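Uncharacterized protein (Nostoc punctiforme, PDB 2R3S) is uncharacterised but is probably an O-methyltransferase, combining a winged-helix-like dimerisation domain with a Rossmann-like domain expected to transfer a methyl group from S-adenosylmethionine. Local coordinates at residues A[135-140]-A[242-247]; A[269-274]-A[304-309]. One frame throughout, in Å; residues are numbered along the deposited sequence. Where two conformers were deposited one is given.

Contact 1: residues A[135-140]-A[242-247]; sequences PVWVQF and LHHFDV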
loop_
_atom_site.group_PDB
_atom_site.type_symbol
_atom_site.label_atom_id
_atom_site.label_comp_id
_atom_site.label_asym_id
_atom_site.label_seq_id
_atom_site.Cartn_x
_atom_site.Cartn_y
_atom_site.Cartn_z
ATOM N N PRO A 135 23.530 1.194 6.635
ATOM C CA PRO A 135 23.087 2.465 7.225
ATOM C C PRO A 135 21.601 2.545 7.592
ATOM O O PRO A 135 21.197 3.465 8.294
ATOM C CB PRO A 135 23.435 3.487 6.142
ATOM C CG PRO A 135 23.382 2.714 4.871
ATOM C CD PRO A 135 23.920 1.355 5.217
ATOM N N VAL A 136 20.793 1.596 7.128
ATOM C CA VAL A 136 19.382 1.565 7.482
ATOM C C VAL A 136 19.189 1.430 9.012
ATOM O O VAL A 136 18.159 1.837 9.532
ATOM C CB VAL A 136 18.590 0.497 6.665
ATOM C CG1 VAL A 136 18.767 -0.936 7.234
ATOM C CG2 VAL A 136 17.124 0.907 6.552
ATOM N N TRP A 137 20.201 0.933 9.715
ATOM C CA TRP A 137 20.120 0.724 11.165
ATOM C C TRP A 137 20.433 1.977 11.953
ATOM O O TRP A 137 19.951 2.125 13.080
ATOM C CB TRP A 137 20.935 -0.512 11.599
ATOM C CG TRP A 137 20.432 -1.719 10.852
ATOM C CD1 TRP A 137 21.148 -2.513 9.996
ATOM C CD2 TRP A 137 19.075 -2.228 10.824
ATOM N NE1 TRP A 137 20.333 -3.469 9.442
ATOM C CE2 TRP A 137 19.057 -3.313 9.919
ATOM C CE3 TRP A 137 17.881 -1.876 11.478
ATOM C CZ2 TRP A 137 17.897 -4.046 9.651
ATOM C CZ3 TRP A 137 16.721 -2.609 11.203
ATOM C CH2 TRP A 137 16.740 -3.669 10.299
ATOM N N VAL A 138 21.147 2.924 11.332
ATOM C CA VAL A 138 21.257 4.275 11.881
ATOM C C VAL A 138 19.906 4.968 11.758
ATOM O O VAL A 138 19.454 5.585 12.721
ATOM C CB VAL A 138 22.400 5.080 11.216
ATOM C CG1 VAL A 138 22.531 6.526 11.807
ATOM C CG2 VAL A 138 23.701 4.314 11.356
ATOM N N GLN A 139 19.253 4.842 10.602
ATOM C CA GLN A 139 17.910 5.393 10.439
ATOM C C GLN A 139 16.924 4.758 11.413
ATOM O O GLN A 139 16.128 5.473 12.021
ATOM C CB GLN A 139 17.392 5.267 8.998
ATOM C CG GLN A 139 17.986 6.272 8.034
ATOM C CD GLN A 139 17.912 7.693 8.564
ATOM O OE1 GLN A 139 16.824 8.224 8.787
ATOM N NE2 GLN A 139 19.080 8.299 8.806
ATOM N N PHE A 140 16.985 3.433 11.590
ATOM C CA PHE A 140 16.116 2.796 12.567
ATOM C C PHE A 140 16.350 3.410 13.941
ATOM O O PHE A 140 15.401 3.812 14.608
ATOM C CB PHE A 140 16.328 1.291 12.640
ATOM C CG PHE A 140 15.346 0.594 13.554
ATOM C CD1 PHE A 140 15.535 0.583 14.923
ATOM C CD2 PHE A 140 14.226 -0.016 13.042
ATOM C CE1 PHE A 140 14.632 -0.030 15.765
ATOM C CE2 PHE A 140 13.305 -0.638 13.870
ATOM C CZ PHE A 140 13.516 -0.656 15.235
ATOM N N LEU A 242 16.650 -11.276 16.718
ATOM C CA LEU A 242 16.735 -12.682 16.300
ATOM C C LEU A 242 15.976 -12.975 15.023
ATOM O O LEU A 242 16.390 -13.830 14.262
ATOM C CB LEU A 242 16.274 -13.634 17.414
ATOM C CG LEU A 242 17.213 -13.830 18.617
ATOM C CD1 LEU A 242 16.560 -14.886 19.504
ATOM C CD2 LEU A 242 18.657 -14.240 18.201
ATOM N N HIS A 243 14.878 -12.253 14.781
ATOM C CA HIS A 243 14.067 -12.437 13.557
ATOM C C HIS A 243 14.767 -12.292 12.207
ATOM O O HIS A 243 14.248 -12.764 11.187
ATOM C CB HIS A 243 12.813 -11.530 13.573
ATOM C CG HIS A 243 13.069 -10.059 13.765
ATOM N ND1 HIS A 243 12.416 -9.324 14.735
ATOM C CD2 HIS A 243 13.835 -9.176 13.076
ATOM C CE1 HIS A 243 12.773 -8.053 14.639
ATOM N NE2 HIS A 243 13.640 -7.939 13.643
ATOM N N HIS A 244 15.928 -11.639 12.184
ATOM C CA HIS A 244 16.750 -11.488 10.959
ATOM C C HIS A 244 17.493 -12.737 10.475
ATOM O O HIS A 244 17.913 -12.802 9.325
ATOM C CB HIS A 244 17.797 -10.401 11.192
ATOM C CG HIS A 244 17.209 -9.053 11.442
ATOM N ND1 HIS A 244 17.261 -8.441 12.673
ATOM C CD2 HIS A 244 16.518 -8.213 10.628
ATOM C CE1 HIS A 244 16.643 -7.272 12.601
ATOM N NE2 HIS A 244 16.177 -7.114 11.374
ATOM N N PHE A 245 17.669 -13.733 11.337
ATOM C CA PHE A 245 18.591 -14.834 11.018
ATOM C C PHE A 245 17.886 -16.181 10.950
ATOM O O PHE A 245 16.838 -16.336 11.559
ATOM C CB PHE A 245 19.693 -14.842 12.079
ATOM C CG PHE A 245 20.292 -13.479 12.319
ATOM C CD1 PHE A 245 21.171 -12.923 11.410
ATOM C CD2 PHE A 245 19.944 -12.742 13.432
ATOM C CE1 PHE A 245 21.719 -11.655 11.634
ATOM C CE2 PHE A 245 20.460 -11.489 13.651
ATOM C CZ PHE A 245 21.357 -10.941 12.751
ATOM N N ASP A 246 18.445 -17.146 10.210
ATOM C CA ASP A 246 17.958 -18.535 10.305
ATOM C C ASP A 246 18.157 -19.101 11.706
ATOM O O ASP A 246 18.831 -18.508 12.553
ATOM C CB ASP A 246 18.502 -19.484 9.202
ATOM C CG ASP A 246 20.022 -19.576 9.163
ATOM O OD1 ASP A 246 20.666 -19.601 10.221
ATOM O OD2 ASP A 246 20.565 -19.632 8.048
ATOM N N VAL A 247 17.514 -20.241 11.948
ATOM C CA VAL A 247 17.524 -20.913 13.247
ATOM C C VAL A 247 18.928 -21.339 13.753
ATOM O O VAL A 247 19.210 -21.272 14.956
ATOM C CB VAL A 247 16.584 -22.161 13.205
ATOM C CG1 VAL A 247 16.816 -23.059 14.428
ATOM C CG2 VAL A 247 15.113 -21.722 13.109
#
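W137 and H244 form a small aromatic contact between helix 136-143 and the 3-10 turn after strand 233-239, at the C-terminal end of a parallel strand of the Rossmann-like sheet. The benzene end of the indole does the touching: CH2 of W137 lies 3.7 Å from NE2 of H244. The ring planes make 73°, yet each ring is approached obliquely, leaving the pair neither stacked nor T-shaped. The side chains come from opposite directions, each with CG anti to its carbonyl carbon (chi1 -57° for W137 and -63° for H244), which brings the benzene end and the imidazole to each other. A hydrogen bond from the other nitrogen of H244, ND1, to F241 O, and one from W137 NE1 to T129 O, are likely to limit the turning of the rings. CD2 of H243 sits 3.4 Å above the centre of the H244 ring, while CB of H244 lies over a face of F245. A 1,2-ethanediol, probably from the crystallisation liquor, lies beside H244 and is consistent with a pocket at these strand ends, where related methyltransferases bind their ligands. Around this pair, W137 also packs on V200 of helix 198-211, V136 rests against helix 104-107, and L242 and F245 meet C250 of helix 247-260.

Contact 2: residues A[269-274]-A[304-309]; sequences VFDFIP and AEYESM
With CG anti to its carbonyl carbon (chi1 -81°), Y306 extends its phenol from helix 303-312 past I273 to D271 at the end of strand 265-271; I273 turns CG1 beside its own backbone N (chi1 -50°), setting that methylene at the tyrosine. CG1 of I273 meets the rim of the ring, near its plane, 4.0 Å from CE2 of Y306. Farther out, the hydroxyl OH of Y306 stands 3.5 Å from OD2 of D271, the carboxylate plane being turned 46° from the ring. A water lies between the two segments, hydrogen-bonded to Y306 OH at 2.8 Å; it also comes close to the backbone oxygen of F272, but so close that the bonding there is doubtful. The other carboxylate oxygen, OD1 of D271, accepts the backbone N of F272 at 2.9 Å through its anti lone pair, and probably also makes a hydrogen bond with H243 ND1. Replacing D271 by an alanine removes the carboxylate, and F272 N, and perhaps H243 ND1, would probably lose this acceptor while a gap opened beside the tyrosine hydroxyl. I273 and Y306 both pack on I331 of strand 329-334. The contact thus joins an apolar helix-on-sheet interface to a buried polar cluster, in which OD1 ties the carboxylate to the backbone where the strand gives way to loop, and a water holds the tyrosine hydroxyl.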
loop_
_atom_site.group_PDB
_atom_site.type_symbol
_atom_site.label_atom_id
_atom_site.label_comp_id
_atom_site.label_asym_id
_atom_site.label_seq_id
_atom_site.Cartn_x
_atom_site.Cartn_y
_atom_site.Cartn_z
ATOM N N VAL A 269 14.273 -11.757 25.335
ATOM C CA VAL A 269 14.006 -11.530 23.909
ATOM C C VAL A 269 12.788 -10.627 23.775
ATOM O O VAL A 269 11.780 -10.841 24.428
ATOM C CB VAL A 269 13.812 -12.854 23.143
ATOM C CG1 VAL A 269 13.471 -12.605 21.674
ATOM C CG2 VAL A 269 15.074 -13.697 23.261
ATOM N N PHE A 270 12.912 -9.576 22.969
ATOM C CA PHE A 270 11.800 -8.670 22.693
ATOM C C PHE A 270 11.637 -8.675 21.176
ATOM O O PHE A 270 12.562 -8.339 20.456
ATOM C CB PHE A 270 12.070 -7.272 23.247
ATOM C CG PHE A 270 11.023 -6.255 22.873
ATOM C CD1 PHE A 270 9.828 -6.185 23.561
ATOM C CD2 PHE A 270 11.236 -5.352 21.832
ATOM C CE1 PHE A 270 8.852 -5.233 23.206
ATOM C CE2 PHE A 270 10.265 -4.418 21.489
ATOM C CZ PHE A 270 9.083 -4.366 22.178
ATOM N N ASP A 271 10.483 -9.121 20.682
ATOM C CA ASP A 271 10.371 -9.433 19.263
ATOM C C ASP A 271 8.904 -9.604 18.867
ATOM O O ASP A 271 8.026 -9.485 19.705
ATOM C CB ASP A 271 11.203 -10.694 18.941
ATOM C CG ASP A 271 11.933 -10.616 17.588
ATOM O OD1 ASP A 271 11.273 -10.354 16.550
ATOM O OD2 ASP A 271 13.174 -10.846 17.571
ATOM N N PHE A 272 8.666 -9.824 17.576
ATOM C CA PHE A 272 7.345 -10.140 17.049
ATOM C C PHE A 272 7.174 -11.644 17.131
ATOM O O PHE A 272 7.856 -12.381 16.405
ATOM C CB PHE A 272 7.227 -9.738 15.570
ATOM C CG PHE A 272 7.192 -8.270 15.345
ATOM C CD1 PHE A 272 6.054 -7.547 15.624
ATOM C CD2 PHE A 272 8.298 -7.603 14.859
ATOM C CE1 PHE A 272 6.020 -6.172 15.416
ATOM C CE2 PHE A 272 8.267 -6.240 14.660
ATOM C CZ PHE A 272 7.119 -5.526 14.944
ATOM N N ILE A 273 6.300 -12.099 18.021
ATOM C CA ILE A 273 6.116 -13.537 18.216
ATOM C C ILE A 273 4.671 -13.889 17.876
ATOM O O ILE A 273 3.777 -13.743 18.698
ATOM C CB ILE A 273 6.485 -13.997 19.657
ATOM C CG1 ILE A 273 7.875 -13.464 20.056
ATOM C CG2 ILE A 273 6.487 -15.517 19.723
ATOM C CD1 ILE A 273 8.194 -13.590 21.556
ATOM N N PRO A 274 4.428 -14.282 16.633
ATOM C CA PRO A 274 3.094 -14.728 16.268
ATOM C C PRO A 274 2.641 -15.987 16.998
ATOM O O PRO A 274 3.481 -16.824 17.394
ATOM C CB PRO A 274 3.217 -15.026 14.778
ATOM C CG PRO A 274 4.647 -15.113 14.506
ATOM C CD PRO A 274 5.344 -14.280 15.492
ATOM N N ALA A 304 7.009 -21.557 20.426
ATOM C CA ALA A 304 7.477 -22.911 20.219
ATOM C C ALA A 304 8.802 -22.968 19.440
ATOM O O ALA A 304 9.666 -23.772 19.764
ATOM C CB ALA A 304 6.401 -23.731 19.485
ATOM N N GLU A 305 8.963 -22.139 18.403
ATOM C CA GLU A 305 10.207 -22.143 17.640
ATOM C C GLU A 305 11.360 -21.587 18.463
ATOM O O GLU A 305 12.453 -22.140 18.441
ATOM C CB GLU A 305 10.070 -21.366 16.350
ATOM C CG GLU A 305 9.377 -22.146 15.257
ATOM C CD GLU A 305 9.060 -21.298 14.036
ATOM O OE1 GLU A 305 8.681 -20.123 14.187
ATOM O OE2 GLU A 305 9.173 -21.801 12.912
ATOM N N TYR A 306 11.107 -20.514 19.204
ATOM C CA TYR A 306 12.129 -19.909 20.057
ATOM C C TYR A 306 12.481 -20.766 21.284
ATOM O O TYR A 306 13.628 -20.805 21.700
ATOM C CB TYR A 306 11.685 -18.525 20.549
ATOM C CG TYR A 306 11.887 -17.377 19.566
ATOM C CD1 TYR A 306 13.049 -17.270 18.825
ATOM C CD2 TYR A 306 10.935 -16.369 19.437
ATOM C CE1 TYR A 306 13.251 -16.224 17.948
ATOM C CE2 TYR A 306 11.131 -15.309 18.554
ATOM C CZ TYR A 306 12.304 -15.244 17.823
ATOM O OH TYR A 306 12.533 -14.227 16.951
ATOM N N GLU A 307 11.475 -21.391 21.883
ATOM C CA GLU A 307 11.653 -22.327 22.999
ATOM C C GLU A 307 12.613 -23.433 22.590
ATOM O O GLU A 307 13.516 -23.798 23.347
ATOM C CB GLU A 307 10.292 -22.906 23.395
ATOM C CG GLU A 307 10.274 -23.880 24.569
ATOM C CD GLU A 307 8.852 -24.210 24.996
ATOM O OE1 GLU A 307 8.030 -24.586 24.113
ATOM O OE2 GLU A 307 8.557 -24.074 26.204
ATOM N N SER A 308 12.444 -23.931 21.374
ATOM C CA SER A 308 13.335 -24.954 20.826
ATOM C C SER A 308 14.774 -24.473 20.555
ATOM O O SER A 308 15.710 -25.268 20.585
ATOM C CB SER A 308 12.740 -25.510 19.546
ATOM O OG SER A 308 13.683 -26.293 18.858
HETATM N N MSE A 309 14.946 -23.190 20.241
HETATM C CA MSE A 309 16.275 -22.647 19.996
HETATM C C MSE A 309 17.015 -22.510 21.310
HETATM O O MSE A 309 18.182 -22.872 21.419
HETATM C CB MSE A 309 16.177 -21.295 19.301
HETATM C CG MSE A 309 15.675 -21.398 17.890
HETATM SE SE MSE A 309 15.613 -19.640 17.035
HETATM C CE MSE A 309 13.734 -19.686 16.381
HETATM O O HOH W 1 10.107 -13.393 15.865
#

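From the N terminus, contact 1 closes first, bringing helix 136-143 to the turn after strand 233-239 across 101 residues that carry strands 168-172, 191-196, 217-221 and 233-239. Contact 2 then closes a shorter loop of 29 residues, containing helix 282-294, between strand 265-271 and helix 303-312. The two loops follow in series, neither nesting nor crossing. They nevertheless meet in space, because strands 233-239 and 265-271 are parallel neighbours: the turn 242-247 abuts the second contact, with L242 N 3.6 Å from D271 OD2 and L242 CB 3.8 Å from Y306 OH. Together they connect helices 136-143 and 303-312 through two adjacent strand ends of the Rossmann-like sheet.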